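Local coordinates for protein N-acetylneuraminate lyase (Peptoclostridium difficile, PDB 4WOZ) that is named an N-acetylneuraminate lyase and has the TIM-barrel fold of the dihydrodipicolinate synthetase family, in a four-chain assembly, at residues 135-140 against 168-173; 145-150 against 173-178; 265-270 against 289-294; 59-64 against 281-286. All coordinates share one frame; numbering follows the deposited sequence.

Contact 1 (135-140 against 168-173)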
# COMPACT_ATOMS: atom_id res chain seq x y z
N THR A 135 14.15 23.24 13.69
CA THR A 135 14.13 24.60 13.18
C THR A 135 12.90 25.33 13.71
O THR A 135 12.99 26.45 14.20
CB THR A 135 14.09 24.62 11.63
OG1 THR A 135 15.35 24.16 11.12
CG2 THR A 135 13.83 26.02 11.11
N ILE A 136 11.75 24.67 13.63
CA ILE A 136 10.51 25.27 14.10
C ILE A 136 10.51 25.63 15.58
O ILE A 136 10.32 26.78 15.94
CB ILE A 136 9.31 24.33 13.83
CG1 ILE A 136 9.09 24.19 12.33
CG2 ILE A 136 8.06 24.86 14.52
CD1 ILE A 136 7.99 23.22 11.96
N ILE A 137 10.73 24.64 16.45
CA ILE A 137 10.71 24.87 17.89
C ILE A 137 11.88 25.67 18.45
O ILE A 137 11.74 26.32 19.49
CB ILE A 137 10.60 23.54 18.68
CG1 ILE A 137 10.25 23.81 20.14
CG2 ILE A 137 11.92 22.77 18.60
CD1 ILE A 137 8.92 24.54 20.33
N ASN A 138 13.03 25.63 17.78
CA ASN A 138 14.18 26.38 18.27
C ASN A 138 14.04 27.86 17.93
O ASN A 138 14.73 28.71 18.51
CB ASN A 138 15.49 25.83 17.68
CG ASN A 138 15.75 24.39 18.07
OD1 ASN A 138 15.43 23.97 19.19
ND2 ASN A 138 16.34 23.63 17.16
N SER A 139 13.15 28.16 16.99
CA SER A 139 12.91 29.54 16.56
C SER A 139 12.08 30.33 17.56
O SER A 139 12.03 31.56 17.48
CB SER A 139 12.19 29.57 15.21
OG SER A 139 13.03 29.11 14.17
N VAL A 140 11.42 29.65 18.49
CA VAL A 140 10.58 30.35 19.46
C VAL A 140 10.68 29.83 20.89
O VAL A 140 11.27 28.78 21.16
CB VAL A 140 9.09 30.29 19.05
CG1 VAL A 140 8.90 30.91 17.67
CG2 VAL A 140 8.60 28.85 19.05
N ASN A 168 15.06 16.86 21.98
CA ASN A 168 14.81 18.28 22.20
C ASN A 168 13.81 18.42 23.35
O ASN A 168 12.64 18.06 23.20
CB ASN A 168 14.23 18.90 20.93
CG ASN A 168 14.14 20.41 21.00
OD1 ASN A 168 13.61 20.97 21.96
ND2 ASN A 168 14.65 21.08 19.97
N GLU A 169 14.27 18.94 24.48
CA GLU A 169 13.42 19.10 25.65
C GLU A 169 12.19 19.97 25.40
O GLU A 169 11.23 19.94 26.18
CB GLU A 169 14.23 19.69 26.82
CG GLU A 169 14.74 21.10 26.57
CD GLU A 169 15.60 21.61 27.72
OE1 GLU A 169 15.12 21.61 28.87
OE2 GLU A 169 16.75 22.03 27.46
N LYS A 170 12.21 20.75 24.32
CA LYS A 170 11.07 21.60 24.00
C LYS A 170 10.00 20.84 23.22
O LYS A 170 8.89 21.33 23.02
CB LYS A 170 11.54 22.86 23.25
CG LYS A 170 12.46 23.74 24.10
CD LYS A 170 12.46 25.21 23.66
CE LYS A 170 13.12 25.42 22.32
NZ LYS A 170 13.02 26.85 21.88
N ILE A 171 10.35 19.64 22.76
CA ILE A 171 9.39 18.79 22.06
C ILE A 171 8.82 17.92 23.18
O ILE A 171 9.40 16.91 23.59
CB ILE A 171 10.10 17.95 20.97
CG1 ILE A 171 10.70 18.89 19.92
CG2 ILE A 171 9.10 17.00 20.31
CD1 ILE A 171 11.42 18.21 18.79
N ILE A 172 7.67 18.34 23.70
CA ILE A 172 7.03 17.68 24.83
C ILE A 172 6.03 16.57 24.56
O ILE A 172 5.59 15.91 25.50
CB ILE A 172 6.33 18.73 25.72
CG1 ILE A 172 5.20 19.41 24.94
CG2 ILE A 172 7.34 19.78 26.17
CD1 ILE A 172 4.35 20.35 25.76
N GLY A 173 5.66 16.35 23.30
CA GLY A 173 4.69 15.30 23.03
C GLY A 173 4.44 14.98 21.57
O GLY A 173 5.18 15.43 20.68
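Lys170 NZ grips two backbone carbonyls at once, Val140 O at 2.7 Å, approached nearly head-on, and Ile137 O at 2.8 Å. The ammonium group sits by the last carbonyls of the helix region, where a positive charge is probably favoured by the C-terminal end of the helix dipole. A bend at chi3 (-69°) turns the ammonium group back onto these carbonyls. A second link joins the side-chain amides: Asn168 ND2 donates to Asn138 OD1 (3.1 Å), with the two amide planes 14° apart and the acceptor lying in the plane of the donor amide. Rotation of that donor is fixed by an Asx turn, in which Asn168 OD1 takes the backbone N of Lys170 (2.8 Å). Beside these polar bonds, Ile137 CG1 presses on Lys170 CB at 3.5 Å, tighter than usual for two carbons, while Ile137 CG2 rests 3.5 Å from Asn168 ND2 and, more loosely, 4.3 Å from Ile171 CG1. The contact ties the end of a barrel helix to the loop entering strand 171-176. Ile137 also packs on Leu144 and Ile114 of strands 144-147 and 113-117, and Val140 touches Thr107 of helix 96-109.

Contact 2 (145-150 against 173-178)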
# COMPACT_ATOMS: atom_id res chain seq x y z
N ILE A 145 4.47 19.84 19.87
CA ILE A 145 3.88 18.52 19.81
C ILE A 145 3.97 18.03 18.37
O ILE A 145 3.61 18.76 17.44
CB ILE A 145 2.40 18.56 20.23
CG1 ILE A 145 2.29 18.95 21.71
CG2 ILE A 145 1.75 17.21 19.97
CD1 ILE A 145 0.88 19.30 22.13
N ILE A 146 4.46 16.81 18.18
CA ILE A 146 4.58 16.23 16.84
C ILE A 146 3.20 15.79 16.36
O ILE A 146 2.38 15.32 17.15
CB ILE A 146 5.48 14.99 16.86
CG1 ILE A 146 6.88 15.38 17.35
CG2 ILE A 146 5.52 14.36 15.48
CD1 ILE A 146 7.76 14.18 17.66
N TYR A 147 2.94 15.94 15.06
CA TYR A 147 1.66 15.55 14.45
C TYR A 147 1.95 14.61 13.27
O TYR A 147 2.25 15.07 12.17
CB TYR A 147 0.90 16.80 14.00
CG TYR A 147 -0.41 16.56 13.29
CD1 TYR A 147 -1.17 15.41 13.53
CD2 TYR A 147 -0.92 17.50 12.39
CE1 TYR A 147 -2.40 15.21 12.89
CE2 TYR A 147 -2.14 17.31 11.74
CZ TYR A 147 -2.87 16.16 12.00
OH TYR A 147 -4.08 15.95 11.36
N SER A 148 1.85 13.31 13.51
CA SER A 148 2.14 12.28 12.51
C SER A 148 1.16 12.06 11.35
O SER A 148 1.57 12.10 10.18
CB SER A 148 2.38 10.93 13.21
OG SER A 148 2.78 9.94 12.29
N ILE A 149 -0.11 11.82 11.67
CA ILE A 149 -1.16 11.60 10.66
C ILE A 149 -0.70 10.85 9.39
O ILE A 149 -0.82 11.37 8.28
CB ILE A 149 -1.85 12.95 10.26
CG1 ILE A 149 -2.97 12.71 9.24
CG2 ILE A 149 -0.82 13.91 9.68
CD1 ILE A 149 -4.11 11.85 9.76
N PRO A 150 -0.17 9.63 9.55
CA PRO A 150 0.31 8.83 8.41
C PRO A 150 -0.79 8.47 7.41
O PRO A 150 -0.50 8.09 6.27
CB PRO A 150 0.89 7.58 9.08
CG PRO A 150 1.33 8.09 10.42
CD PRO A 150 0.17 8.96 10.82
N GLY A 173 5.66 16.35 23.30
CA GLY A 173 4.69 15.30 23.03
C GLY A 173 4.44 14.98 21.57
O GLY A 173 5.18 15.43 20.68
N VAL A 174 3.40 14.19 21.33
CA VAL A 174 3.04 13.77 19.99
C VAL A 174 1.54 13.50 19.85
O VAL A 174 0.91 13.01 20.78
CB VAL A 174 3.79 12.47 19.60
CG1 VAL A 174 3.46 11.37 20.61
CG2 VAL A 174 3.41 12.03 18.20
N LYS A 175 0.99 13.85 18.69
CA LYS A 175 -0.41 13.59 18.40
C LYS A 175 -0.35 12.35 17.51
O LYS A 175 -0.00 12.44 16.34
CB LYS A 175 -1.06 14.74 17.63
CG LYS A 175 -2.48 14.43 17.19
CD LYS A 175 -3.03 15.50 16.27
CE LYS A 175 -4.35 15.07 15.65
NZ LYS A 175 -4.85 16.06 14.66
N PHE A 176 -0.67 11.21 18.10
CA PHE A 176 -0.63 9.92 17.41
C PHE A 176 -1.92 9.66 16.65
O PHE A 176 -2.91 9.27 17.25
CB PHE A 176 -0.41 8.82 18.45
CG PHE A 176 0.23 7.58 17.91
CD1 PHE A 176 1.59 7.57 17.58
CD2 PHE A 176 -0.51 6.41 17.73
CE1 PHE A 176 2.19 6.42 17.08
CE2 PHE A 176 0.08 5.26 17.23
CZ PHE A 176 1.43 5.26 16.90
N THR A 177 -1.90 9.88 15.34
CA THR A 177 -3.11 9.65 14.54
C THR A 177 -2.99 8.42 13.63
O THR A 177 -3.59 8.37 12.56
CB THR A 177 -3.45 10.90 13.69
OG1 THR A 177 -3.47 12.06 14.53
CG2 THR A 177 -4.84 10.75 13.05
N ALA A 178 -2.22 7.43 14.07
CA ALA A 178 -2.03 6.19 13.33
C ALA A 178 -2.64 5.06 14.15
O ALA A 178 -2.44 4.99 15.36
CB ALA A 178 -0.56 5.94 13.09
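Lys175 lies alongside Tyr147, the two side chains pointing the same way from 171-176 and 144-147, adjacent strands of the closed eight-stranded parallel TIM barrel. From its root the lysine can be followed outward: CB sits 3.5 Å from Ile146 O, and CG passes near the ring at Tyr147 CD1. With CG anti to the backbone N (chi1 175°) and the rest of the chain extended, CD comes 3.3 Å from Tyr147 CD1 and CE 3.4 Å from Tyr147 CE1. The tip, NZ, ends 3.1 Å from Tyr147 CE1, meeting the ring obliquely; it also nears the phenol oxygen, but at an angle too poor for a hydrogen bond. Thr177 OG1 lies at the edge of the same ring, 3.7 Å from Tyr147 CE1, and Ile149 CG2 covers one ring face near its rim.

The strand pairing rests on Ile146 N to Gly173 O (2.9 Å); Lys175 N to Ile146 O is suspiciously short, and Ser148 N to Lys175 O is weak. On the sheet face away from Tyr147 and Lys175, Ile146 CB meets Val174 CG2 at 3.9 Å. Past the strands, Ile149 CD1 touches Thr177 CG2 at 3.5 Å, and Pro150 CD packs on Ala178 CB.

Strand 113-117 flanks the pair beyond Tyr147, which also packs with Ile149 on Tyr121 of the second subunit. Helix 159-165 covers Ile146 and Val174 through Phe162, while helix 181-190 touches Val174 and Phe176.

Contact 3 (265-270 against 289-294)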
# COMPACT_ATOMS: atom_id res chain seq x y z
N ILE A 265 -20.17 17.39 9.41
CA ILE A 265 -19.86 17.95 10.72
C ILE A 265 -20.35 19.39 10.76
O ILE A 265 -20.92 19.83 11.75
CB ILE A 265 -18.34 17.92 11.03
CG1 ILE A 265 -17.89 16.49 11.33
CG2 ILE A 265 -18.03 18.81 12.23
CD1 ILE A 265 -16.42 16.35 11.69
N LYS A 266 -20.15 20.12 9.67
CA LYS A 266 -20.60 21.51 9.62
C LYS A 266 -22.13 21.59 9.62
O LYS A 266 -22.71 22.47 10.27
CB LYS A 266 -20.01 22.23 8.40
CG LYS A 266 -18.50 22.44 8.52
CD LYS A 266 -17.98 23.40 7.47
CE LYS A 266 -16.48 23.61 7.62
NZ LYS A 266 -15.98 24.63 6.68
N LEU A 267 -22.78 20.68 8.92
CA LEU A 267 -24.24 20.67 8.89
C LEU A 267 -24.78 20.30 10.27
O LEU A 267 -25.84 20.76 10.67
CB LEU A 267 -24.74 19.68 7.84
CG LEU A 267 -24.43 20.09 6.39
CD1 LEU A 267 -24.83 18.97 5.42
CD2 LEU A 267 -25.19 21.38 6.07
N LEU A 268 -24.05 19.45 10.99
CA LEU A 268 -24.47 19.06 12.32
C LEU A 268 -24.31 20.27 13.23
O LEU A 268 -25.15 20.51 14.10
CB LEU A 268 -23.64 17.88 12.85
CG LEU A 268 -23.99 16.52 12.24
CD1 LEU A 268 -23.04 15.45 12.76
CD2 LEU A 268 -25.43 16.16 12.59
N LEU A 269 -23.24 21.03 13.03
CA LEU A 269 -23.00 22.23 13.82
C LEU A 269 -24.12 23.24 13.57
O LEU A 269 -24.59 23.89 14.50
CB LEU A 269 -21.65 22.85 13.44
CG LEU A 269 -20.42 22.22 14.11
CD1 LEU A 269 -19.15 22.78 13.49
CD2 LEU A 269 -20.46 22.50 15.62
N GLU A 270 -24.54 23.36 12.30
CA GLU A 270 -25.62 24.27 11.93
C GLU A 270 -26.86 23.92 12.75
O GLU A 270 -27.59 24.81 13.21
CB GLU A 270 -25.95 24.13 10.45
CG GLU A 270 -24.95 24.76 9.50
CD GLU A 270 -24.97 26.27 9.54
OE1 GLU A 270 -26.04 26.84 9.83
OE2 GLU A 270 -23.92 26.89 9.25
N GLU A 289 -29.60 15.67 -0.88
CA GLU A 289 -29.59 14.35 -0.26
C GLU A 289 -28.68 14.34 0.97
O GLU A 289 -29.04 13.80 2.01
CB GLU A 289 -29.12 13.28 -1.25
CG GLU A 289 -30.10 12.97 -2.37
CD GLU A 289 -30.45 14.19 -3.21
OE1 GLU A 289 -29.52 14.86 -3.70
OE2 GLU A 289 -31.66 14.46 -3.37
N MET A 290 -27.51 14.95 0.83
CA MET A 290 -26.57 15.02 1.94
C MET A 290 -27.17 15.83 3.09
O MET A 290 -27.00 15.49 4.26
CB MET A 290 -25.25 15.65 1.47
CG MET A 290 -24.44 14.72 0.57
SD MET A 290 -23.01 15.50 -0.19
CE MET A 290 -22.04 15.96 1.25
N LYS A 291 -27.88 16.90 2.74
CA LYS A 291 -28.49 17.77 3.74
C LYS A 291 -29.60 17.07 4.53
O LYS A 291 -29.69 17.23 5.74
CB LYS A 291 -29.03 19.04 3.08
CG LYS A 291 -27.92 19.98 2.59
CD LYS A 291 -28.47 21.28 2.01
CE LYS A 291 -27.32 22.19 1.59
NZ LYS A 291 -27.77 23.44 0.90
N SER A 292 -30.45 16.30 3.85
CA SER A 292 -31.51 15.61 4.57
C SER A 292 -30.90 14.46 5.37
O SER A 292 -31.38 14.11 6.44
CB SER A 292 -32.57 15.07 3.60
OG SER A 292 -32.05 14.05 2.78
N ARG A 293 -29.82 13.88 4.86
CA ARG A 293 -29.16 12.80 5.59
C ARG A 293 -28.52 13.35 6.86
O ARG A 293 -28.62 12.75 7.93
CB ARG A 293 -28.08 12.14 4.72
CG ARG A 293 -27.23 11.11 5.47
CD ARG A 293 -28.10 10.06 6.14
NE ARG A 293 -27.30 9.07 6.88
CZ ARG A 293 -27.83 8.09 7.61
NH1 ARG A 293 -29.15 7.96 7.70
NH2 ARG A 293 -27.04 7.23 8.24
N ALA A 294 -27.88 14.51 6.75
CA ALA A 294 -27.24 15.14 7.91
C ALA A 294 -28.28 15.44 8.99
O ALA A 294 -28.00 15.32 10.18
CB ALA A 294 -26.53 16.41 7.49
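Leu267 and Ala294 bring two helices together, their CA atoms 6.4 Å apart, where the axes of 265-270 and 289-294 approach to 9.8 Å at a crossing angle of -56°. The helices belong to the C-terminal helical region that follows the TIM barrel, as in other members of the dihydrodipicolinate synthetase family. The join is apolar and rests chiefly on one leucine against one methyl group. Ala294 CB lies against two atoms of the same side chain, 3.7 Å from Leu267 CB and 3.7 Å from Leu267 CD1, so the methyl lies along the leucine and does not merely meet its end.

Leu267 reaches across because its chain is stretched at the second torsion (chi2 174°), which sets CD1 anti to its own CA. That same methyl continues over the facing helix, 4.2 Å from Lys291 CA and 4.3 Å from Met290 O. Lys291 offers the aliphatic root of its side chain, CG being 4.3 Å from Leu267 CD1, while its charged end leads off from the contact. Met290 O is in turn bonded within its helix by Ala294 N, and Asn259 ND2 of helix 239-259 also donates to it.

Leu268 adds a smaller touch beside Leu267; it packs as well on Ile256 of helix 239-259 and on Ile297 and Tyr298 further along helix 288-301. Across the contact, Leu268 CD2 comes 3.6 Å from the carbonyl oxygen Ala294 O.

Contact 4 (59-64 against 281-286)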
# COMPACT_ATOMS: atom_id res chain seq x y z
N THR A 59 -8.51 19.41 10.17
CA THR A 59 -9.94 19.63 10.36
C THR A 59 -10.35 21.08 10.14
O THR A 59 -11.50 21.38 9.80
CB THR A 59 -10.36 19.21 11.78
OG1 THR A 59 -9.94 17.86 12.01
CG2 THR A 59 -11.87 19.30 11.96
N GLY A 60 -9.40 22.00 10.33
CA GLY A 60 -9.70 23.40 10.12
C GLY A 60 -9.50 23.77 8.67
O GLY A 60 -9.53 24.95 8.31
N GLU A 61 -9.32 22.75 7.83
CA GLU A 61 -9.10 22.93 6.39
C GLU A 61 -7.90 23.84 6.16
O GLU A 61 -7.79 24.51 5.13
CB GLU A 61 -10.35 23.51 5.73
CG GLU A 61 -11.56 22.60 5.86
CD GLU A 61 -12.82 23.22 5.29
OE1 GLU A 61 -12.86 23.46 4.06
OE2 GLU A 61 -13.77 23.45 6.07
N ASN A 62 -6.99 23.84 7.13
CA ASN A 62 -5.77 24.64 7.12
C ASN A 62 -5.02 24.65 5.78
O ASN A 62 -4.68 25.71 5.26
CB ASN A 62 -4.82 24.13 8.20
CG ASN A 62 -3.55 24.94 8.29
OD1 ASN A 62 -3.57 26.10 8.70
ND2 ASN A 62 -2.43 24.33 7.90
N PHE A 63 -4.77 23.47 5.25
CA PHE A 63 -4.02 23.32 4.00
C PHE A 63 -4.70 23.83 2.73
O PHE A 63 -4.16 23.67 1.64
CB PHE A 63 -3.62 21.86 3.86
CG PHE A 63 -2.91 21.33 5.06
CD1 PHE A 63 -1.62 21.76 5.37
CD2 PHE A 63 -3.54 20.42 5.91
CE1 PHE A 63 -0.97 21.31 6.51
CE2 PHE A 63 -2.90 19.96 7.06
CZ PHE A 63 -1.61 20.41 7.36
N MET A 64 -5.86 24.44 2.88
CA MET A 64 -6.59 25.00 1.75
C MET A 64 -6.66 26.51 1.94
O MET A 64 -7.35 27.21 1.20
CB MET A 64 -8.01 24.44 1.68
CG MET A 64 -8.09 22.94 1.45
SD MET A 64 -9.80 22.36 1.34
CE MET A 64 -10.08 22.53 -0.40
N GLN A 281 -13.99 24.81 -1.50
CA GLN A 281 -13.83 24.01 -2.71
C GLN A 281 -12.36 23.63 -2.81
O GLN A 281 -11.50 24.35 -2.30
CB GLN A 281 -14.24 24.83 -3.94
CG GLN A 281 -15.74 25.07 -4.10
CD GLN A 281 -16.52 23.79 -4.33
OE1 GLN A 281 -15.96 22.79 -4.80
NE2 GLN A 281 -17.81 23.81 -4.03
N PRO A 282 -12.04 22.52 -3.49
CA PRO A 282 -12.95 21.60 -4.18
C PRO A 282 -13.77 20.64 -3.33
O PRO A 282 -14.31 19.66 -3.85
CB PRO A 282 -12.02 20.88 -5.15
CG PRO A 282 -10.77 20.76 -4.35
CD PRO A 282 -10.64 22.14 -3.74
N MET A 283 -13.85 20.87 -2.02
CA MET A 283 -14.68 20.01 -1.18
C MET A 283 -16.09 20.39 -1.61
O MET A 283 -16.46 21.56 -1.59
CB MET A 283 -14.46 20.29 0.31
CG MET A 283 -13.24 19.58 0.89
SD MET A 283 -13.12 19.68 2.68
CE MET A 283 -11.37 19.91 2.90
N LYS A 284 -16.88 19.40 -2.00
CA LYS A 284 -18.23 19.64 -2.49
C LYS A 284 -19.21 20.29 -1.53
O LYS A 284 -19.20 20.04 -0.32
CB LYS A 284 -18.85 18.33 -2.99
CG LYS A 284 -19.35 17.43 -1.88
CD LYS A 284 -19.96 16.15 -2.43
CE LYS A 284 -18.91 15.30 -3.12
NZ LYS A 284 -19.46 13.99 -3.56
N GLU A 285 -20.07 21.13 -2.09
CA GLU A 285 -21.11 21.80 -1.33
C GLU A 285 -22.07 20.65 -1.08
O GLU A 285 -22.25 19.79 -1.94
CB GLU A 285 -21.77 22.87 -2.19
CG GLU A 285 -22.69 23.81 -1.44
CD GLU A 285 -23.45 24.73 -2.38
OE1 GLU A 285 -22.81 25.35 -3.26
OE2 GLU A 285 -24.68 24.84 -2.23
N ALA A 286 -22.69 20.61 0.10
CA ALA A 286 -23.62 19.53 0.41
C ALA A 286 -24.81 19.51 -0.54
O ALA A 286 -25.39 20.55 -0.85
CB ALA A 286 -24.11 19.66 1.85
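Gln281 meets Met64 through its backbone, not its side chain: the carbonyl oxygen Gln281 O lies 3.0 Å from Met64 CE, and it is buried here without a hydrogen-bonding partner. The contact joins two loops of a TIM-barrel protein, one following barrel strand 52-55 and the other leading into the C-terminal helix 288-301.

Next comes Pro282, behind a cis peptide bond and packed on Leu96 of the second subunit. Its CD stands 3.4 Å from Met64 CE, tighter than usual for two carbons, so the methionine methyl is wedged against both the ring and the preceding carbonyl. A bend at the last torsion of Met64 (chi3 90°) turns CE to that place and leaves the sulfur facing the following residue.

Met283 is that residue. Its methyl CE crosses over to Met64 SD at 3.3 Å and reaches Glu61 CG at 4.0 Å, touching both side chains from one side, and it packs on Phe124 of the second subunit. Lys284 then turns to the same neighbouring subunit, where its NZ forms salt bridges with Glu127 and Asp125 of that chain. Ala286 closes the segment against Leu267 and Lys291.

The carboxylate of Glu61 is held by residues outside the two segments: OE2 by Lys266, and OE1 by the backbone N of Arg280, just ahead of Gln281. Met283 SD lies 4.0 Å from Glu61 OE1, and the turn carrying Glu61 is closed by Met64 N bonding to Glu61 O at 3.0 Å.

Overall arrangement
Contacts 1 and 2 share strand 171-176 and Gly173, lie about 15 Å apart between centres, and touch through Ile171 CG2 and Ile146 CG1 (4.0 Å); their segments alternate along the chain. Contact 2 is part of the barrel wall; contact 1 fastens an outer helix to the start of one of its strands. Both lie within the long span of chain between the segments of contact 4. Contacts 3 and 4, centres also about 15 Å apart, alternate too; Lys266 NZ bridges to Glu61 OE2 at 2.6 Å, fastening the helices after the barrel to a loop following strand 52-55. Contacts 1 and 3 stand on opposite sides of the chain's centre; contacts 2 and 4 both touch the second subunit.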